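Local coordinates for protein EccC5 (Mycobacterium xenopi RIVM700367, PDB 7B9F) that probably acts as the FtsK/SpoIIIE-family motor ATPase of the mycobacterial ESX-5 type VII secretion system, helping to drive protein export across the inner membrane, at residues W267-G272 with H410-W415; R147-Q152 with F243-D248; S28-E33 with D185-P190. All coordinates share one frame; numbering follows the deposited sequence.

Contact 1: W267-G272 with H410-W415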
ATOM      1  N   TRP C 267     -28.140  15.846  27.339  1.00 84.24           N
ATOM      2  CA  TRP C 267     -26.880  16.563  27.480  1.00 84.24           C
ATOM      3  C   TRP C 267     -26.905  17.913  26.774  1.00 84.24           C
ATOM      4  O   TRP C 267     -26.286  18.871  27.246  1.00 84.24           O
ATOM      5  CB  TRP C 267     -25.756  15.695  26.939  1.00 84.24           C
ATOM      6  CG  TRP C 267     -25.642  14.390  27.628  1.00 84.24           C
ATOM      7  CD1 TRP C 267     -25.781  13.168  27.068  1.00 84.24           C
ATOM      8  CD2 TRP C 267     -25.278  14.169  28.990  1.00 84.24           C
ATOM      9  NE1 TRP C 267     -25.581  12.192  28.005  1.00 84.24           N
ATOM     10  CE2 TRP C 267     -25.259  12.784  29.193  1.00 84.24           C
ATOM     11  CE3 TRP C 267     -24.986  15.008  30.062  1.00 84.24           C
ATOM     12  CZ2 TRP C 267     -24.965  12.218  30.419  1.00 84.24           C
ATOM     13  CZ3 TRP C 267     -24.692  14.446  31.274  1.00 84.24           C
ATOM     14  CH2 TRP C 267     -24.681  13.066  31.445  1.00 84.24           C
ATOM     15  N   ILE C 268     -27.600  18.006  25.645  1.00 82.10           N
ATOM     16  CA  ILE C 268     -27.527  19.173  24.753  1.00 82.10           C
ATOM     17  C   ILE C 268     -28.119  20.389  25.454  1.00 82.10           C
ATOM     18  O   ILE C 268     -29.174  20.271  26.096  1.00 82.10           O
ATOM     19  CB  ILE C 268     -28.262  18.876  23.449  1.00 82.10           C
ATOM     20  CG1 ILE C 268     -27.630  17.687  22.747  1.00 82.10           C
ATOM     21  CG2 ILE C 268     -28.242  20.064  22.529  1.00 82.10           C
ATOM     22  CD1 ILE C 268     -26.278  17.977  22.205  1.00 82.10           C
ATOM     23  N   PRO C 269     -27.477  21.558  25.386  1.00 82.48           N
ATOM     24  CA  PRO C 269     -28.020  22.728  26.082  1.00 82.48           C
ATOM     25  C   PRO C 269     -29.298  23.255  25.479  1.00 82.48           C
ATOM     26  O   PRO C 269     -30.102  23.852  26.202  1.00 82.48           O
ATOM     27  CB  PRO C 269     -26.895  23.759  25.959  1.00 82.48           C
ATOM     28  CG  PRO C 269     -25.693  22.964  25.780  1.00 82.48           C
ATOM     29  CD  PRO C 269     -26.116  21.819  24.917  1.00 82.48           C
ATOM     30  N   HIS C 270     -29.506  23.070  24.177  1.00 85.26           N
ATOM     31  CA  HIS C 270     -30.663  23.661  23.518  1.00 85.26           C
ATOM     32  C   HIS C 270     -31.977  23.068  23.984  1.00 85.26           C
ATOM     33  O   HIS C 270     -33.022  23.688  23.784  1.00 85.26           O
ATOM     34  CB  HIS C 270     -30.552  23.521  22.005  1.00 85.26           C
ATOM     35  CG  HIS C 270     -29.260  24.019  21.444  1.00 85.26           C
ATOM     36  ND1 HIS C 270     -28.056  23.393  21.661  1.00 85.26           N
ATOM     37  CD2 HIS C 270     -28.987  25.102  20.681  1.00 85.26           C
ATOM     38  CE1 HIS C 270     -27.096  24.066  21.055  1.00 85.26           C
ATOM     39  NE2 HIS C 270     -27.635  25.106  20.451  1.00 85.26           N
ATOM     40  N   PHE C 271     -31.958  21.904  24.607  1.00 80.78           N
ATOM     41  CA  PHE C 271     -33.183  21.329  25.125  1.00 80.78           C
ATOM     42  C   PHE C 271     -33.521  21.848  26.508  1.00 80.78           C
ATOM     43  O   PHE C 271     -34.553  21.470  27.060  1.00 80.78           O
ATOM     44  CB  PHE C 271     -33.080  19.810  25.161  1.00 80.78           C
ATOM     45  CG  PHE C 271     -33.043  19.180  23.814  1.00 80.78           C
ATOM     46  CD1 PHE C 271     -31.867  19.104  23.106  1.00 80.78           C
ATOM     47  CD2 PHE C 271     -34.183  18.660  23.253  1.00 80.78           C
ATOM     48  CE1 PHE C 271     -31.832  18.527  21.866  1.00 80.78           C
ATOM     49  CE2 PHE C 271     -34.147  18.082  22.012  1.00 80.78           C
ATOM     50  CZ  PHE C 271     -32.972  18.015  21.320  1.00 80.78           C
ATOM     51  N   GLY C 272     -32.689  22.703  27.077  1.00 88.79           N
ATOM     52  CA  GLY C 272     -32.961  23.214  28.398  1.00 88.79           C
ATOM     53  C   GLY C 272     -34.069  24.239  28.419  1.00 88.79           C
ATOM     54  O   GLY C 272     -33.971  25.280  27.771  1.00 88.79           O
ATOM     55  N   HIS C 410     -22.173  14.493  24.735  1.00 88.80           N
ATOM     56  CA  HIS C 410     -21.260  14.616  25.863  1.00 88.80           C
ATOM     57  C   HIS C 410     -20.261  15.736  25.638  1.00 88.80           C
ATOM     58  O   HIS C 410     -19.936  16.476  26.570  1.00 88.80           O
ATOM     59  CB  HIS C 410     -20.531  13.305  26.126  1.00 88.80           C
ATOM     60  CG  HIS C 410     -21.342  12.300  26.876  1.00 88.80           C
ATOM     61  ND1 HIS C 410     -22.383  11.605  26.305  1.00 88.80           N
ATOM     62  CD2 HIS C 410     -21.284  11.898  28.165  1.00 88.80           C
ATOM     63  CE1 HIS C 410     -22.913  10.797  27.203  1.00 88.80           C
ATOM     64  NE2 HIS C 410     -22.270  10.961  28.343  1.00 88.80           N
ATOM     65  N   GLN C 411     -19.750  15.872  24.413  1.00 88.41           N
ATOM     66  CA  GLN C 411     -18.854  16.986  24.123  1.00 88.41           C
ATOM     67  C   GLN C 411     -19.569  18.319  24.271  1.00 88.41           C
ATOM     68  O   GLN C 411     -19.001  19.286  24.781  1.00 88.41           O
ATOM     69  CB  GLN C 411     -18.297  16.864  22.712  1.00 88.41           C
ATOM     70  CG  GLN C 411     -17.191  15.871  22.562  1.00 88.41           C
ATOM     71  CD  GLN C 411     -15.837  16.449  22.870  1.00 88.41           C
ATOM     72  OE1 GLN C 411     -15.720  17.462  23.553  1.00 88.41           O
ATOM     73  NE2 GLN C 411     -14.795  15.806  22.365  1.00 88.41           N
ATOM     74  N   MET C 412     -20.818  18.384  23.823  1.00 90.12           N
ATOM     75  CA  MET C 412     -21.533  19.650  23.749  1.00 90.12           C
ATOM     76  C   MET C 412     -21.947  20.132  25.130  1.00 90.12           C
ATOM     77  O   MET C 412     -22.096  21.335  25.346  1.00 90.12           O
ATOM     78  CB  MET C 412     -22.755  19.472  22.856  1.00 90.12           C
ATOM     79  CG  MET C 412     -23.534  20.703  22.518  1.00 90.12           C
ATOM     80  SD  MET C 412     -22.563  21.808  21.506  1.00 90.12           S
ATOM     81  CE  MET C 412     -23.380  23.346  21.865  1.00 90.12           C
ATOM     82  N   ALA C 413     -22.156  19.209  26.065  1.00 85.08           N
ATOM     83  CA  ALA C 413     -22.637  19.550  27.396  1.00 85.08           C
ATOM     84  C   ALA C 413     -21.604  20.270  28.238  1.00 85.08           C
ATOM     85  O   ALA C 413     -21.948  20.780  29.306  1.00 85.08           O
ATOM     86  CB  ALA C 413     -23.077  18.291  28.128  1.00 85.08           C
ATOM     87  N   HIS C 414     -20.353  20.301  27.796  1.00 90.13           N
ATOM     88  CA  HIS C 414     -19.281  20.925  28.550  1.00 90.13           C
ATOM     89  C   HIS C 414     -19.384  22.445  28.540  1.00 90.13           C
ATOM     90  O   HIS C 414     -18.803  23.090  29.415  1.00 90.13           O
ATOM     91  CB  HIS C 414     -17.953  20.440  27.960  1.00 90.13           C
ATOM     92  CG  HIS C 414     -16.730  20.893  28.691  1.00 90.13           C
ATOM     93  ND1 HIS C 414     -16.413  22.219  28.891  1.00 90.13           N
ATOM     94  CD2 HIS C 414     -15.724  20.183  29.249  1.00 90.13           C
ATOM     95  CE1 HIS C 414     -15.275  22.307  29.553  1.00 90.13           C
ATOM     96  NE2 HIS C 414     -14.835  21.084  29.783  1.00 90.13           N
ATOM     97  N   TRP C 415     -20.121  23.028  27.600  1.00 83.03           N
ATOM     98  CA  TRP C 415     -20.009  24.441  27.269  1.00 83.03           C
ATOM     99  C   TRP C 415     -21.253  25.219  27.674  1.00 83.03           C
ATOM    100  O   TRP C 415     -22.374  24.719  27.569  1.00 83.03           O
ATOM    101  CB  TRP C 415     -19.765  24.609  25.784  1.00 83.03           C
ATOM    102  CG  TRP C 415     -18.478  24.048  25.364  1.00 83.03           C
ATOM    103  CD1 TRP C 415     -18.276  22.865  24.742  1.00 83.03           C
ATOM    104  CD2 TRP C 415     -17.195  24.630  25.550  1.00 83.03           C
ATOM    105  NE1 TRP C 415     -16.944  22.679  24.504  1.00 83.03           N
ATOM    106  CE2 TRP C 415     -16.258  23.754  24.994  1.00 83.03           C
ATOM    107  CE3 TRP C 415     -16.748  25.818  26.121  1.00 83.03           C
ATOM    108  CZ2 TRP C 415     -14.901  24.019  24.999  1.00 83.03           C
ATOM    109  CZ3 TRP C 415     -15.404  26.081  26.124  1.00 83.03           C
ATOM    110  CH2 TRP C 415     -14.495  25.188  25.567  1.00 83.03           C
TER
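The backbones come closest at Trp267 and Ala413, whose CA atoms lie 5.2 Å apart, and no hydrogen bond links the two segments. This is a loop-on-helix contact at the edge of an alpha/beta domain. Residues 267-272 lie in the loop leading from strand 250-256 into strand 272-273, the latter an outermost strand of the mixed sheet within this chain. Residues 410-415 run from helix 402-412 into a type I turn from Met412 to Trp415.

The contact is largely buried and mostly apolar. The imidazole of His410 sits over one face of the Trp267 indole, displaced toward its rim. The five-membered ring of Trp267 and the His410 ring have centroids 4.0 Å apart and planes at 46°, so the pair is oblique. His410 ND1 is hydrogen-bonded to Glu406 O, one helical turn back, and this helps to fix the ring. An apolar side chain of another protein in the assembly also packs on Trp267.

Next to this pair, Ala413 CB meets Trp267 CB at 3.9 Å. Met412 packs on the loop. With its CG anti to the backbone N (chi1 -173°), CG lies against Pro269 CD at 3.7 Å and Ile268 CD1 at 3.9 Å. The Ile268 side chain also touches Phe408 and Ala409 of the same helix. A bend at the next bond of Met412 carries SD and CE on toward His270. There the methyl CE lies at the edge of the His270 ring, 3.9 Å from its CE1.

Contact 2: R147-Q152 with F243-D248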
ATOM      1  N   ARG C 147     -21.398  27.636  17.172  1.00 86.70           N
ATOM      2  CA  ARG C 147     -22.512  28.552  17.403  1.00 86.70           C
ATOM      3  C   ARG C 147     -22.268  29.928  16.801  1.00 86.70           C
ATOM      4  O   ARG C 147     -22.578  30.953  17.405  1.00 86.70           O
ATOM      5  CB  ARG C 147     -22.803  28.682  18.885  1.00 86.70           C
ATOM      6  CG  ARG C 147     -23.119  27.406  19.582  1.00 86.70           C
ATOM      7  CD  ARG C 147     -23.219  27.780  21.006  1.00 86.70           C
ATOM      8  NE  ARG C 147     -23.477  26.685  21.904  1.00 86.70           N
ATOM      9  CZ  ARG C 147     -23.304  26.807  23.205  1.00 86.70           C
ATOM     10  NH1 ARG C 147     -22.887  27.962  23.690  1.00 86.70           N
ATOM     11  NH2 ARG C 147     -23.545  25.799  24.019  1.00 86.70           N
ATOM     12  N   MET C 148     -21.711  29.960  15.603  1.00101.67           N
ATOM     13  CA  MET C 148     -21.321  31.240  15.040  1.00101.67           C
ATOM     14  C   MET C 148     -22.425  31.908  14.245  1.00101.67           C
ATOM     15  O   MET C 148     -22.165  32.930  13.609  1.00101.67           O
ATOM     16  CB  MET C 148     -20.083  31.097  14.155  1.00101.67           C
ATOM     17  CG  MET C 148     -20.258  30.277  12.905  1.00101.67           C
ATOM     18  SD  MET C 148     -18.671  30.203  12.050  1.00101.67           S
ATOM     19  CE  MET C 148     -19.061  29.194  10.627  1.00101.67           C
ATOM     20  N   TRP C 149     -23.633  31.356  14.225  1.00104.99           N
ATOM     21  CA  TRP C 149     -24.676  31.992  13.438  1.00104.99           C
ATOM     22  C   TRP C 149     -25.423  33.069  14.194  1.00104.99           C
ATOM     23  O   TRP C 149     -25.588  33.013  15.414  1.00104.99           O
ATOM     24  CB  TRP C 149     -25.640  30.968  12.865  1.00104.99           C
ATOM     25  CG  TRP C 149     -24.882  30.244  11.916  1.00104.99           C
ATOM     26  CD1 TRP C 149     -24.281  29.048  12.081  1.00104.99           C
ATOM     27  CD2 TRP C 149     -24.364  30.789  10.718  1.00104.99           C
ATOM     28  NE1 TRP C 149     -23.521  28.747  10.986  1.00104.99           N
ATOM     29  CE2 TRP C 149     -23.551  29.818  10.140  1.00104.99           C
ATOM     30  CE3 TRP C 149     -24.565  31.994  10.038  1.00104.99           C
ATOM     31  CZ2 TRP C 149     -22.940  30.013   8.933  1.00104.99           C
ATOM     32  CZ3 TRP C 149     -23.958  32.187   8.852  1.00104.99           C
ATOM     33  CH2 TRP C 149     -23.155  31.210   8.307  1.00104.99           C
ATOM     34  N   GLU C 150     -25.887  34.054  13.434  1.00106.09           N
ATOM     35  CA  GLU C 150     -26.448  35.278  13.973  1.00106.09           C
ATOM     36  C   GLU C 150     -27.863  35.484  13.472  1.00106.09           C
ATOM     37  O   GLU C 150     -28.162  35.259  12.297  1.00106.09           O
ATOM     38  CB  GLU C 150     -25.582  36.477  13.610  1.00106.09           C
ATOM     39  CG  GLU C 150     -24.216  36.472  14.272  1.00106.09           C
ATOM     40  CD  GLU C 150     -24.268  36.643  15.787  1.00106.09           C
ATOM     41  OE1 GLU C 150     -23.227  36.434  16.438  1.00106.09           O
ATOM     42  OE2 GLU C 150     -25.319  37.042  16.327  1.00106.09           O
ATOM     43  N   ARG C 151     -28.709  35.955  14.385  1.00113.84           N
ATOM     44  CA  ARG C 151     -30.143  36.024  14.162  1.00113.84           C
ATOM     45  C   ARG C 151     -30.517  36.976  13.040  1.00113.84           C
ATOM     46  O   ARG C 151     -31.418  36.672  12.253  1.00113.84           O
ATOM     47  CB  ARG C 151     -30.820  36.464  15.451  1.00113.84           C
ATOM     48  CG  ARG C 151     -32.312  36.611  15.354  1.00113.84           C
ATOM     49  CD  ARG C 151     -32.970  36.598  16.722  1.00113.84           C
ATOM     50  NE  ARG C 151     -34.124  37.494  16.735  1.00113.84           N
ATOM     51  CZ  ARG C 151     -34.040  38.816  16.863  1.00113.84           C
ATOM     52  NH1 ARG C 151     -32.860  39.401  17.010  1.00113.84           N
ATOM     53  NH2 ARG C 151     -35.139  39.555  16.853  1.00113.84           N
ATOM     54  N   GLN C 152     -29.830  38.111  12.942  1.00123.04           N
ATOM     55  CA  GLN C 152     -30.369  39.276  12.251  1.00123.04           C
ATOM     56  C   GLN C 152     -30.548  39.037  10.749  1.00123.04           C
ATOM     57  O   GLN C 152     -29.764  38.321  10.121  1.00123.04           O
ATOM     58  CB  GLN C 152     -29.492  40.497  12.554  1.00123.04           C
ATOM     59  CG  GLN C 152     -27.979  40.363  12.361  1.00123.04           C
ATOM     60  CD  GLN C 152     -27.539  40.166  10.941  1.00123.04           C
ATOM     61  OE1 GLN C 152     -28.153  40.690  10.021  1.00123.04           O
ATOM     62  NE2 GLN C 152     -26.476  39.401  10.749  1.00123.04           N
ATOM     63  N   PHE C 243     -24.762  22.310  16.978  1.00 83.55           N
ATOM     64  CA  PHE C 243     -23.427  22.854  16.780  1.00 83.55           C
ATOM     65  C   PHE C 243     -23.472  24.249  16.184  1.00 83.55           C
ATOM     66  O   PHE C 243     -22.777  25.151  16.654  1.00 83.55           O
ATOM     67  CB  PHE C 243     -22.585  21.945  15.900  1.00 83.55           C
ATOM     68  CG  PHE C 243     -21.262  22.536  15.546  1.00 83.55           C
ATOM     69  CD1 PHE C 243     -20.253  22.603  16.476  1.00 83.55           C
ATOM     70  CD2 PHE C 243     -21.034  23.038  14.286  1.00 83.55           C
ATOM     71  CE1 PHE C 243     -19.043  23.160  16.156  1.00 83.55           C
ATOM     72  CE2 PHE C 243     -19.823  23.591  13.962  1.00 83.55           C
ATOM     73  CZ  PHE C 243     -18.828  23.651  14.898  1.00 83.55           C
ATOM     74  N   SER C 244     -24.272  24.455  15.146  1.00 86.37           N
ATOM     75  CA  SER C 244     -24.155  25.722  14.445  1.00 86.37           C
ATOM     76  C   SER C 244     -24.933  26.852  15.090  1.00 86.37           C
ATOM     77  O   SER C 244     -24.562  28.009  14.905  1.00 86.37           O
ATOM     78  CB  SER C 244     -24.611  25.574  13.000  1.00 86.37           C
ATOM     79  OG  SER C 244     -25.961  25.183  12.951  1.00 86.37           O
ATOM     80  N   HIS C 245     -25.980  26.570  15.850  1.00 86.63           N
ATOM     81  CA  HIS C 245     -26.807  27.624  16.421  1.00 86.63           C
ATOM     82  C   HIS C 245     -26.766  27.586  17.937  1.00 86.63           C
ATOM     83  O   HIS C 245     -26.850  26.520  18.546  1.00 86.63           O
ATOM     84  CB  HIS C 245     -28.235  27.507  15.949  1.00 86.63           C
ATOM     85  CG  HIS C 245     -28.388  27.669  14.477  1.00 86.63           C
ATOM     86  ND1 HIS C 245     -27.946  26.729  13.576  1.00 86.63           N
ATOM     87  CD2 HIS C 245     -28.925  28.669  13.747  1.00 86.63           C
ATOM     88  CE1 HIS C 245     -28.212  27.139  12.351  1.00 86.63           C
ATOM     89  NE2 HIS C 245     -28.804  28.315  12.428  1.00 86.63           N
ATOM     90  N   GLY C 246     -26.660  28.758  18.539  1.00 85.75           N
ATOM     91  CA  GLY C 246     -26.557  28.866  19.970  1.00 85.75           C
ATOM     92  C   GLY C 246     -27.873  28.576  20.646  1.00 85.75           C
ATOM     93  O   GLY C 246     -28.930  28.587  20.019  1.00 85.75           O
ATOM     94  N   PRO C 247     -27.828  28.273  21.942  1.00 84.97           N
ATOM     95  CA  PRO C 247     -29.068  28.032  22.684  1.00 84.97           C
ATOM     96  C   PRO C 247     -29.974  29.235  22.767  1.00 84.97           C
ATOM     97  O   PRO C 247     -31.164  29.074  23.050  1.00 84.97           O
ATOM     98  CB  PRO C 247     -28.564  27.634  24.072  1.00 84.97           C
ATOM     99  CG  PRO C 247     -27.253  27.037  23.811  1.00 84.97           C
ATOM    100  CD  PRO C 247     -26.655  27.869  22.720  1.00 84.97           C
ATOM    101  N   ASP C 248     -29.455  30.435  22.552  1.00 92.57           N
ATOM    102  CA  ASP C 248     -30.295  31.618  22.603  1.00 92.57           C
ATOM    103  C   ASP C 248     -31.044  31.877  21.307  1.00 92.57           C
ATOM    104  O   ASP C 248     -31.983  32.673  21.304  1.00 92.57           O
ATOM    105  CB  ASP C 248     -29.450  32.827  23.008  1.00 92.57           C
ATOM    106  CG  ASP C 248     -28.346  33.144  22.014  1.00 92.57           C
ATOM    107  OD1 ASP C 248     -28.175  32.416  21.016  1.00 92.57           O
ATOM    108  OD2 ASP C 248     -27.623  34.135  22.242  1.00 92.57           O
TER
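Arg147 and Ser244 bring the two backbones together, with CA atoms 4.4 Å apart. Segment 243-248 holds the last two residues of helix 227-244, and His245 is the first residue to leave helical geometry. Arg147 N donates to Phe243 O over 2.9 Å, with an N-H...O angle of 146°. Arg147 CA adds a CA-H...O contact to Ser244 O, at 3.3 Å. The loop backbone thus meets two carbonyls at the helix end.

The side chain of Arg147 runs out past Gly246, extended from CG to NE, and its CD lies 3.7 Å from Gly246 CA. Pro247 CD then sits over the centre of one face of the guanidinium, 3.5 Å from Arg147 CZ.

The arrangement covers the C-terminal end of a helix in an alpha/beta domain. The chain leaves helix 227-244 here and enters strand 250-256 of the mixed sheet.

Trp149 packs on Ser244 and His245. Ser244 O lies at the indole edge, near its plane and next to CD1 rather than NE1, and this is not a hydrogen bond. Trp149 CD1 also approaches Ser244 CB to 3.6 Å. Trp149 CB lies over one face of the His245 ring, offset toward the rim. The two rings are oblique to each other, with planes at 31°. His245 ND1 donates to Ser244 OG at 2.6 Å. Ser244 OG also bonds to Gln240 O, and Phe160 meets His245 edge-to-face.

Contact 3: S28-E33 with D185-P190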
ATOM      1  N   SER C  28     -19.441  23.405 -38.388  1.00115.34           N
ATOM      2  CA  SER C  28     -20.464  23.148 -39.386  1.00115.34           C
ATOM      3  C   SER C  28     -19.831  22.486 -40.596  1.00115.34           C
ATOM      4  O   SER C  28     -18.673  22.752 -40.918  1.00115.34           O
ATOM      5  CB  SER C  28     -21.154  24.434 -39.798  1.00115.34           C
ATOM      6  OG  SER C  28     -21.472  25.207 -38.658  1.00115.34           O
ATOM      7  N   VAL C  29     -20.588  21.622 -41.262  1.00120.58           N
ATOM      8  CA  VAL C  29     -20.067  20.916 -42.428  1.00120.58           C
ATOM      9  C   VAL C  29     -21.185  20.703 -43.447  1.00120.58           C
ATOM     10  O   VAL C  29     -22.318  20.371 -43.070  1.00120.58           O
ATOM     11  CB  VAL C  29     -19.375  19.608 -42.003  1.00120.58           C
ATOM     12  CG1 VAL C  29     -20.352  18.601 -41.423  1.00120.58           C
ATOM     13  CG2 VAL C  29     -18.621  18.998 -43.164  1.00120.58           C
ATOM     14  N   PRO C  30     -20.945  20.964 -44.728  1.00125.83           N
ATOM     15  CA  PRO C  30     -21.971  20.716 -45.742  1.00125.83           C
ATOM     16  C   PRO C  30     -22.012  19.251 -46.133  1.00125.83           C
ATOM     17  O   PRO C  30     -20.961  18.611 -46.289  1.00125.83           O
ATOM     18  CB  PRO C  30     -21.521  21.592 -46.916  1.00125.83           C
ATOM     19  CG  PRO C  30     -20.054  21.690 -46.758  1.00125.83           C
ATOM     20  CD  PRO C  30     -19.786  21.685 -45.282  1.00125.83           C
ATOM     21  N   PRO C  31     -23.206  18.675 -46.290  1.00133.74           N
ATOM     22  CA  PRO C  31     -23.290  17.285 -46.728  1.00133.74           C
ATOM     23  C   PRO C  31     -22.958  17.161 -48.202  1.00133.74           C
ATOM     24  O   PRO C  31     -23.113  18.124 -48.972  1.00133.74           O
ATOM     25  CB  PRO C  31     -24.758  16.917 -46.450  1.00133.74           C
ATOM     26  CG  PRO C  31     -25.477  18.209 -46.518  1.00133.74           C
ATOM     27  CD  PRO C  31     -24.530  19.250 -46.002  1.00133.74           C
ATOM     28  N   PRO C  32     -22.473  16.002 -48.642  1.00144.46           N
ATOM     29  CA  PRO C  32     -22.228  15.786 -50.073  1.00144.46           C
ATOM     30  C   PRO C  32     -23.526  15.564 -50.838  1.00144.46           C
ATOM     31  O   PRO C  32     -24.592  15.343 -50.263  1.00144.46           O
ATOM     32  CB  PRO C  32     -21.347  14.536 -50.094  1.00144.46           C
ATOM     33  CG  PRO C  32     -21.748  13.790 -48.865  1.00144.46           C
ATOM     34  CD  PRO C  32     -22.042  14.852 -47.831  1.00144.46           C
ATOM     35  N   GLU C  33     -23.428  15.631 -52.171  1.00150.25           N
ATOM     36  CA  GLU C  33     -24.612  15.500 -53.028  1.00150.25           C
ATOM     37  C   GLU C  33     -24.317  14.634 -54.261  1.00150.25           C
ATOM     38  O   GLU C  33     -24.058  15.143 -55.354  1.00150.25           O
ATOM     39  CB  GLU C  33     -25.139  16.887 -53.410  1.00150.25           C
ATOM     40  CG  GLU C  33     -24.104  17.889 -53.963  1.00150.25           C
ATOM     41  CD  GLU C  33     -23.462  18.755 -52.903  1.00150.25           C
ATOM     42  OE1 GLU C  33     -23.654  18.477 -51.709  1.00150.25           O
ATOM     43  OE2 GLU C  33     -22.752  19.714 -53.271  1.00150.25           O
ATOM     44  N   ASP C 185     -29.386  21.344 -37.710  1.00131.52           N
ATOM     45  CA  ASP C 185     -29.087  19.981 -37.294  1.00131.52           C
ATOM     46  C   ASP C 185     -28.546  19.115 -38.421  1.00131.52           C
ATOM     47  O   ASP C 185     -27.993  18.046 -38.147  1.00131.52           O
ATOM     48  CB  ASP C 185     -30.337  19.345 -36.701  1.00131.52           C
ATOM     49  CG  ASP C 185     -30.725  19.970 -35.381  1.00131.52           C
ATOM     50  OD1 ASP C 185     -29.823  20.454 -34.667  1.00131.52           O
ATOM     51  OD2 ASP C 185     -31.931  19.991 -35.061  1.00131.52           O
ATOM     52  N   ILE C 186     -28.685  19.536 -39.672  1.00125.61           N
ATOM     53  CA  ILE C 186     -28.064  18.790 -40.754  1.00125.61           C
ATOM     54  C   ILE C 186     -26.639  19.272 -41.017  1.00125.61           C
ATOM     55  O   ILE C 186     -25.788  18.484 -41.437  1.00125.61           O
ATOM     56  CB  ILE C 186     -28.941  18.855 -42.019  1.00125.61           C
ATOM     57  CG1 ILE C 186     -28.470  17.836 -43.055  1.00125.61           C
ATOM     58  CG2 ILE C 186     -28.990  20.257 -42.603  1.00125.61           C
ATOM     59  CD1 ILE C 186     -28.651  16.408 -42.614  1.00125.61           C
ATOM     60  N   GLU C 187     -26.345  20.537 -40.740  1.00124.77           N
ATOM     61  CA  GLU C 187     -25.003  21.060 -40.924  1.00124.77           C
ATOM     62  C   GLU C 187     -24.100  20.798 -39.734  1.00124.77           C
ATOM     63  O   GLU C 187     -22.888  20.997 -39.846  1.00124.77           O
ATOM     64  CB  GLU C 187     -25.059  22.565 -41.191  1.00124.77           C
ATOM     65  CG  GLU C 187     -25.612  22.939 -42.550  1.00124.77           C
ATOM     66  CD  GLU C 187     -24.631  22.679 -43.673  1.00124.77           C
ATOM     67  OE1 GLU C 187     -23.430  22.964 -43.491  1.00124.77           O
ATOM     68  OE2 GLU C 187     -25.061  22.195 -44.739  1.00124.77           O
ATOM     69  N   LEU C 188     -24.658  20.362 -38.609  1.00113.57           N
ATOM     70  CA  LEU C 188     -23.891  20.234 -37.379  1.00113.57           C
ATOM     71  C   LEU C 188     -22.878  19.108 -37.489  1.00113.57           C
ATOM     72  O   LEU C 188     -23.227  17.974 -37.824  1.00113.57           O
ATOM     73  CB  LEU C 188     -24.822  19.982 -36.204  1.00113.57           C
ATOM     74  CG  LEU C 188     -24.153  19.782 -34.852  1.00113.57           C
ATOM     75  CD1 LEU C 188     -23.279  20.964 -34.537  1.00113.57           C
ATOM     76  CD2 LEU C 188     -25.206  19.611 -33.786  1.00113.57           C
ATOM     77  N   GLU C 189     -21.625  19.429 -37.206  1.00111.17           N
ATOM     78  CA  GLU C 189     -20.572  18.432 -37.237  1.00111.17           C
ATOM     79  C   GLU C 189     -20.762  17.489 -36.052  1.00111.17           C
ATOM     80  O   GLU C 189     -21.126  17.937 -34.963  1.00111.17           O
ATOM     81  CB  GLU C 189     -19.211  19.132 -37.203  1.00111.17           C
ATOM     82  CG  GLU C 189     -17.949  18.280 -37.312  1.00111.17           C
ATOM     83  CD  GLU C 189     -17.616  17.490 -36.075  1.00111.17           C
ATOM     84  OE1 GLU C 189     -17.924  17.967 -34.966  1.00111.17           O
ATOM     85  OE2 GLU C 189     -17.058  16.385 -36.208  1.00111.17           O
ATOM     86  N   PRO C 190     -20.550  16.185 -36.239  1.00105.63           N
ATOM     87  CA  PRO C 190     -20.931  15.230 -35.185  1.00105.63           C
ATOM     88  C   PRO C 190     -20.139  15.358 -33.898  1.00105.63           C
ATOM     89  O   PRO C 190     -20.736  15.391 -32.816  1.00105.63           O
ATOM     90  CB  PRO C 190     -20.697  13.873 -35.856  1.00105.63           C
ATOM     91  CG  PRO C 190     -20.830  14.138 -37.288  1.00105.63           C
ATOM     92  CD  PRO C 190     -20.251  15.501 -37.501  1.00105.63           C
TER
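Val29 N donates to Glu187 O over 2.8 Å, with an N-H...O angle of 158°. It is the one hydrogen bond between the segments. The same oxygen receives a CA-H...O contact from Ser28 CA at 3.3 Å. A second contact of this kind runs the other way, from Glu187 CA to Val29 O at 3.5 Å. Ser28 and Leu188 count as a single beta bridge, with CA atoms 4.9 Å apart.

Glu187, backbone and side chain together, buries more surface here than any other residue. Its CG is anti to the carbonyl carbon (chi1 -71°), and the chain bends at the next bond. The carboxylate thereby comes alongside the backbone of Val29 and Pro30, but makes no hydrogen bond with it. OE2 lies near Pro31 CD, where the two side chains cross at about a right angle. Val29 CG1 packs near Glu189 CA, 4.2 Å away. A polar side chain of another protein in the assembly also packs on Val29.

Pro30 and Pro31 have polyproline II backbone angles, which hold this part of 28-33 extended across the surface. On the other side, Glu189 places its segment through bonds beyond the contact. Its OE2 forms a salt bridge to Arg104 NH2, which ties the loop to helix 97-132. OE1 accepts from Thr192 N, and OE2 from Val191 N. Glu189 is thus the N-cap residue of helix 190-202, and the arrangement is a side-chain N-cap beside an isolated beta bridge.

How the contacts relate
Contacts 1 and 2 belong to one alpha/beta domain, while contact 3 lies on the opposite side of the chain's centre, with its own centre about 60 Å from that of contact 2. Contact 1 is buried, contact 2 partly so, and contact 3 lies at the surface. The first two touch: His270 NE2 probably bonds to His245 O, and Met412 packs on Arg147. Pro247 of contact 2 also touches Pro269 and His270 of contact 1. Chemistry changes with place. Contact 1 relies on apolar groups and rings, contact 2 adds a backbone bond at a helix end, and contact 3 depends mainly on backbone polar contacts.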